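Local coordinates for protein acireductone dioxygenase (Bacillus anthracis, PDB 4QGL) that probably catalyses the reaction of an acireductone with molecular oxygen in methionine salvage, the products depending on whether iron or nickel is bound, at residues P43-E48 and D54-E59; P90-L95 and D154-V159. One frame throughout, in Å; residues are numbered along the deposited sequence.

Contact 1 of 2, residues P43-E48 and D54-E59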
loop_
_atom_site.group_PDB
_atom_site.type_symbol
_atom_site.label_atom_id
_atom_site.label_comp_id
_atom_site.label_asym_id
_atom_site.label_seq_id
_atom_site.Cartn_x
_atom_site.Cartn_y
_atom_site.Cartn_z
ATOM N N PRO A 43 15.754 -9.231 6.034
ATOM C CA PRO A 43 16.217 -10.102 7.103
ATOM C C PRO A 43 15.083 -10.699 7.929
ATOM O O PRO A 43 14.116 -10.020 8.236
ATOM C CB PRO A 43 17.068 -9.195 7.989
ATOM C CG PRO A 43 17.325 -7.964 7.216
ATOM C CD PRO A 43 16.531 -7.988 5.952
ATOM N N PRO A 44 15.226 -11.960 8.307
ATOM C CA PRO A 44 14.129 -12.664 8.961
ATOM C C PRO A 44 13.662 -12.082 10.293
ATOM O O PRO A 44 12.456 -12.159 10.586
ATOM C CB PRO A 44 14.684 -14.086 9.124
ATOM C CG PRO A 44 15.585 -14.243 7.939
ATOM C CD PRO A 44 16.259 -12.898 7.826
ATOM N N HIS A 45 14.566 -11.482 11.066
ATOM C CA HIS A 45 14.147 -10.891 12.327
ATOM C C HIS A 45 13.253 -9.684 12.057
ATOM O O HIS A 45 12.553 -9.247 12.962
ATOM C CB HIS A 45 15.325 -10.525 13.221
ATOM C CG HIS A 45 15.924 -9.196 12.915
ATOM N ND1 HIS A 45 15.639 -8.072 13.654
ATOM C CD2 HIS A 45 16.798 -8.807 11.956
ATOM C CE1 HIS A 45 16.308 -7.044 13.160
ATOM N NE2 HIS A 45 17.018 -7.463 12.128
ATOM N N LEU A 46 13.246 -9.163 10.823
ATOM C CA LEU A 46 12.249 -8.129 10.443
ATOM C C LEU A 46 10.923 -8.621 9.820
ATOM O O LEU A 46 10.007 -7.825 9.669
ATOM C CB LEU A 46 12.895 -7.058 9.553
ATOM C CG LEU A 46 13.952 -6.273 10.306
ATOM C CD1 LEU A 46 14.531 -5.170 9.439
ATOM C CD2 LEU A 46 13.374 -5.703 11.579
ATOM N N ASN A 47 10.848 -9.903 9.450
ATOM C CA ASN A 47 9.605 -10.544 8.989
ATOM C C ASN A 47 8.539 -10.637 10.092
ATOM O O ASN A 47 8.835 -10.984 11.239
ATOM C CB ASN A 47 9.884 -11.958 8.478
ATOM C CG ASN A 47 9.864 -12.049 6.978
ATOM O OD1 ASN A 47 8.984 -12.685 6.401
ATOM N ND2 ASN A 47 10.849 -11.430 6.332
ATOM N N GLU A 48 7.305 -10.315 9.733
ATOM C CA GLU A 48 6.217 -10.327 10.687
ATOM C C GLU A 48 6.656 -9.733 12.020
ATOM O O GLU A 48 6.468 -10.318 13.077
ATOM C CB GLU A 48 5.680 -11.752 10.879
ATOM C CG GLU A 48 4.705 -12.243 9.811
ATOM C CD GLU A 48 3.860 -11.138 9.178
ATOM O OE1 GLU A 48 3.014 -10.534 9.865
ATOM O OE2 GLU A 48 4.045 -10.852 7.976
ATOM N N ASP A 54 13.285 2.085 16.568
ATOM C CA ASP A 54 13.840 3.128 15.691
ATOM C C ASP A 54 14.968 2.569 14.758
ATOM O O ASP A 54 15.086 2.960 13.596
ATOM C CB ASP A 54 14.335 4.328 16.537
ATOM C CG ASP A 54 13.168 5.069 17.298
ATOM O OD1 ASP A 54 12.114 5.366 16.666
ATOM O OD2 ASP A 54 13.331 5.367 18.528
ATOM N N GLU A 55 15.746 1.631 15.286
ATOM C CA GLU A 55 16.747 0.885 14.526
ATOM C C GLU A 55 16.164 -0.055 13.464
ATOM O O GLU A 55 16.678 -0.159 12.360
ATOM C CB GLU A 55 17.580 0.071 15.504
ATOM C CG GLU A 55 18.786 -0.625 14.904
ATOM C CD GLU A 55 19.192 -1.885 15.680
ATOM O OE1 GLU A 55 18.336 -2.821 15.826
ATOM O OE2 GLU A 55 20.373 -1.944 16.123
ATOM N N ASN A 56 15.111 -0.779 13.819
ATOM C CA ASN A 56 14.466 -1.693 12.893
ATOM C C ASN A 56 13.965 -0.961 11.688
ATOM O O ASN A 56 14.103 -1.410 10.569
ATOM C CB ASN A 56 13.310 -2.373 13.583
ATOM C CG ASN A 56 13.772 -3.432 14.545
ATOM O OD1 ASN A 56 14.904 -3.854 14.463
ATOM N ND2 ASN A 56 12.917 -3.853 15.465
ATOM N N LYS A 57 13.381 0.191 11.950
ATOM C CA LYS A 57 12.861 1.087 10.926
ATOM C C LYS A 57 13.889 1.631 9.950
ATOM O O LYS A 57 13.646 1.703 8.747
ATOM C CB LYS A 57 12.207 2.276 11.621
ATOM C CG LYS A 57 10.729 2.079 11.832
ATOM C CD LYS A 57 10.095 3.318 12.420
ATOM C CE LYS A 57 9.054 2.916 13.453
ATOM N NZ LYS A 57 7.912 3.870 13.448
ATOM N N ALA A 58 15.012 2.068 10.495
ATOM C CA ALA A 58 16.138 2.551 9.705
ATOM C C ALA A 58 16.695 1.448 8.832
ATOM O O ALA A 58 17.090 1.687 7.704
ATOM C CB ALA A 58 17.229 3.100 10.624
ATOM N N GLU A 59 16.720 0.241 9.367
ATOM C CA GLU A 59 17.209 -0.916 8.638
ATOM C C GLU A 59 16.343 -1.307 7.472
ATOM O O GLU A 59 16.848 -1.675 6.432
ATOM C CB GLU A 59 17.263 -2.100 9.565
ATOM C CG GLU A 59 18.152 -3.204 9.057
ATOM C CD GLU A 59 18.378 -4.270 10.104
ATOM O OE1 GLU A 59 18.989 -5.302 9.748
ATOM O OE2 GLU A 59 17.935 -4.088 11.277
HETATM O O HOH W 1 19.876 -7.396 10.657
#

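Contact 2 of 2, residues P90-L95 and D154-V159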
loop_
_atom_site.group_PDB
_atom_site.type_symbol
_atom_site.label_atom_id
_atom_site.label_comp_id
_atom_site.label_asym_id
_atom_site.label_seq_id
_atom_site.Cartn_x
_atom_site.Cartn_y
_atom_site.Cartn_z
ATOM N N PRO A 90 -2.901 1.593 20.366
ATOM C CA PRO A 90 -3.952 2.421 20.965
ATOM C C PRO A 90 -4.614 3.310 19.914
ATOM O O PRO A 90 -3.944 3.819 19.018
ATOM C CB PRO A 90 -3.190 3.275 21.990
ATOM C CG PRO A 90 -1.776 3.301 21.503
ATOM C CD PRO A 90 -1.558 1.960 20.866
ATOM N N ASN A 91 -5.923 3.482 20.037
ATOM C CA ASN A 91 -6.737 4.278 19.103
ATOM C C ASN A 91 -6.843 3.693 17.688
ATOM O O ASN A 91 -7.103 4.416 16.723
ATOM C CB ASN A 91 -6.216 5.721 19.011
ATOM C CG ASN A 91 -5.722 6.260 20.341
ATOM O OD1 ASN A 91 -6.405 6.171 21.349
ATOM N ND2 ASN A 91 -4.546 6.852 20.334
ATOM N N LEU A 92 -6.663 2.392 17.556
ATOM C CA LEU A 92 -6.701 1.812 16.235
ATOM C C LEU A 92 -7.980 2.216 15.539
ATOM O O LEU A 92 -7.937 2.735 14.433
ATOM C CB LEU A 92 -6.618 0.294 16.309
ATOM C CG LEU A 92 -6.603 -0.462 14.983
ATOM C CD1 LEU A 92 -5.463 -0.009 14.072
ATOM C CD2 LEU A 92 -6.500 -1.949 15.261
ATOM N N ASP A 93 -9.105 1.991 16.225
ATOM C CA ASP A 93 -10.448 2.230 15.688
ATOM C C ASP A 93 -10.652 3.654 15.250
ATOM O O ASP A 93 -11.203 3.938 14.191
ATOM C CB ASP A 93 -11.497 1.943 16.763
ATOM C CG ASP A 93 -11.665 0.458 17.048
ATOM O OD1 ASP A 93 -11.301 -0.358 16.154
ATOM O OD2 ASP A 93 -12.173 0.123 18.165
ATOM N N GLU A 94 -10.219 4.549 16.116
ATOM C CA GLU A 94 -10.406 5.961 15.909
ATOM C C GLU A 94 -9.390 6.532 14.914
ATOM O O GLU A 94 -9.470 7.689 14.566
ATOM C CB GLU A 94 -10.305 6.669 17.252
ATOM C CG GLU A 94 -11.432 6.307 18.227
ATOM C CD GLU A 94 -11.093 5.189 19.216
ATOM O OE1 GLU A 94 -10.197 4.368 18.930
ATOM O OE2 GLU A 94 -11.739 5.127 20.290
ATOM N N LEU A 95 -8.447 5.710 14.462
ATOM C CA LEU A 95 -7.474 6.089 13.441
ATOM C C LEU A 95 -7.959 5.664 12.050
ATOM O O LEU A 95 -8.073 6.471 11.147
ATOM C CB LEU A 95 -6.125 5.438 13.798
ATOM C CG LEU A 95 -4.881 5.558 12.918
ATOM C CD1 LEU A 95 -4.827 4.436 11.891
ATOM C CD2 LEU A 95 -4.784 6.917 12.227
ATOM N N ASP A 154 -8.349 -9.515 7.876
ATOM C CA ASP A 154 -8.876 -10.112 9.090
ATOM C C ASP A 154 -7.769 -10.403 10.096
ATOM O O ASP A 154 -8.057 -10.709 11.222
ATOM C CB ASP A 154 -9.720 -11.350 8.724
ATOM C CG ASP A 154 -10.871 -11.006 7.733
ATOM O OD1 ASP A 154 -11.093 -9.799 7.511
ATOM O OD2 ASP A 154 -11.546 -11.909 7.160
ATOM N N ASP A 155 -6.508 -10.275 9.704
ATOM C CA ASP A 155 -5.413 -10.351 10.654
ATOM C C ASP A 155 -5.166 -8.988 11.301
ATOM O O ASP A 155 -4.359 -8.887 12.233
ATOM C CB ASP A 155 -4.127 -10.936 10.018
ATOM C CG ASP A 155 -3.655 -10.158 8.777
ATOM O OD1 ASP A 155 -4.544 -9.697 8.007
ATOM O OD2 ASP A 155 -2.392 -9.999 8.574
ATOM N N ARG A 156 -5.885 -7.959 10.821
ATOM C CA ARG A 156 -5.825 -6.588 11.372
ATOM C C ARG A 156 -4.380 -6.134 11.741
ATOM O O ARG A 156 -4.146 -5.626 12.825
ATOM C CB ARG A 156 -6.750 -6.423 12.599
ATOM C CG ARG A 156 -8.227 -6.793 12.422
ATOM C CD ARG A 156 -9.072 -5.602 11.984
ATOM N NE ARG A 156 -9.302 -4.650 13.087
ATOM C CZ ARG A 156 -9.942 -3.480 12.967
ATOM N NH1 ARG A 156 -10.435 -3.095 11.794
ATOM N NH2 ARG A 156 -10.091 -2.690 14.021
ATOM N N GLN A 157 -3.431 -6.297 10.828
ATOM C CA GLN A 157 -2.078 -5.833 11.067
ATOM C C GLN A 157 -1.333 -5.576 9.758
ATOM O O GLN A 157 -1.423 -6.352 8.813
ATOM C CB GLN A 157 -1.313 -6.832 11.910
ATOM C CG GLN A 157 -1.149 -8.145 11.198
ATOM C CD GLN A 157 -0.615 -9.205 12.099
ATOM O OE1 GLN A 157 -0.290 -8.932 13.244
ATOM N NE2 GLN A 157 -0.531 -10.433 11.592
ATOM N N VAL A 158 -0.605 -4.477 9.710
ATOM C CA VAL A 158 0.205 -4.192 8.547
ATOM C C VAL A 158 1.453 -3.420 8.948
ATOM O O VAL A 158 1.429 -2.579 9.867
ATOM C CB VAL A 158 -0.639 -3.453 7.473
ATOM C CG1 VAL A 158 -0.785 -1.977 7.765
ATOM C CG2 VAL A 158 -0.036 -3.628 6.112
ATOM N N VAL A 159 2.555 -3.731 8.269
ATOM C CA VAL A 159 3.766 -2.873 8.272
ATOM C C VAL A 159 4.047 -2.397 6.860
ATOM O O VAL A 159 4.028 -3.197 5.950
ATOM C CB VAL A 159 5.005 -3.595 8.798
ATOM C CG1 VAL A 159 6.213 -2.694 8.707
ATOM C CG2 VAL A 159 4.843 -3.979 10.244
#

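Contact 1 of 2, residues P43-E48 and D54-E59
Leu46, His45 and Pro43 of a short 3-10 turn pack against Asn56 and Glu59 on helix 54-63, part of the helical region that accompanies the cupin sheets in this acireductone dioxygenase. The turn is built by two backbone hydrogen bonds, Leu46 N to Pro43 O and Asn47 N to Pro44 O. Pro44, whose phi is already restricted by its ring, suits the opening of so tight a bend, while Pro43 just before it supplies the first carbonyl. The nearest CA atoms, of Leu46 and Asn56, are 7.2 Å apart.

Apolar contact centres on Leu46, the buried residue of the turn. Its CB points at the helix, and its two methyls divide the work: CD2 lies against Asn56 CG at 3.8 Å, while CD1 meets Glu59 CD at 4.0 Å and also approaches the aliphatic CB and CG of that glutamate. A branched leucine can therefore touch successive turns of one helix face, and it continues onto Ile60. Beside it, the Pro43 ring touches Val63, and its CG makes a van der Waals contact with the carboxylate oxygen Glu59 OE1.

Polar contact belongs to the more exposed side, where His45 and Glu59 can face solvent. A water near both is too close to Glu59 OE1 for its bridge to be other than doubtful. With chi1 at 84°, His45 CG sits between the backbone N and the carbonyl carbon, which lays one ring face over Leu46 CG of its own turn and turns the ring edge to the helix. Glu59 reaches that edge with an extended chain, CG anti to its backbone N. Imidazole and carboxylate planes are inclined by 43°, and His45 NE2 stays 3.6 Å from Glu59 OE2, close but not hydrogen-bonded.

Contact 2 of 2, residues P90-L95 and D154-V159
Asp93 and Arg156 meet through a single salt bridge, long at 3.4 Å between Asp93 OD1 and Arg156 NH2. The carboxylate oxygen comes to the edge of the guanidinium, in its plane, but the two flat groups are inclined by 46°, so the pairing is one oxygen to one nitrogen and not a flat two-pronged fork. Arg156 reaches the helix by folding its chain: chi2 is -91° and chi3 -74°, two bends that steer a side chain leaving toward helix 92-96 onto Asp93. A long, flexible arginine suits this partly exposed place, since it can span a gap in which the nearest CA atoms, of Leu92 and Arg156, are 9.7 Å apart. The arginine lies in the turn that leads into strand 158-164, an inner strand of one of the two cupin sheets, where Val158 pairs with Leu85 of the neighbouring edge strand 79-85. Buried Leu92 points its CB toward the 154-159 segment; with CG anti to the backbone N (chi1 -178°), its CD2 methyl comes obliquely to Arg156 NH2 at 3.9 Å, and Arg156 also touches Asn87.

Overall arrangement
Both contacts are partly buried, and each sets a helix near the chain surface against a loop: contact 1 joins a 3-10 turn to helix 54-63, contact 2 joins helix 92-96 to the turn before strand 158-164. They share no element and follow one another along the chain, their centres about 19 Å apart. Contact 1 buries about twice the area and sets a leucine among polar side chains without a direct bond between its segments; contact 2 is smaller and combines one long salt bridge with a leucine methyl obliquely beside the same guanidinium. They meet where Glu48 OE1 packs on Gln157 NE2, close to the cupin strand that contact 2 leads into.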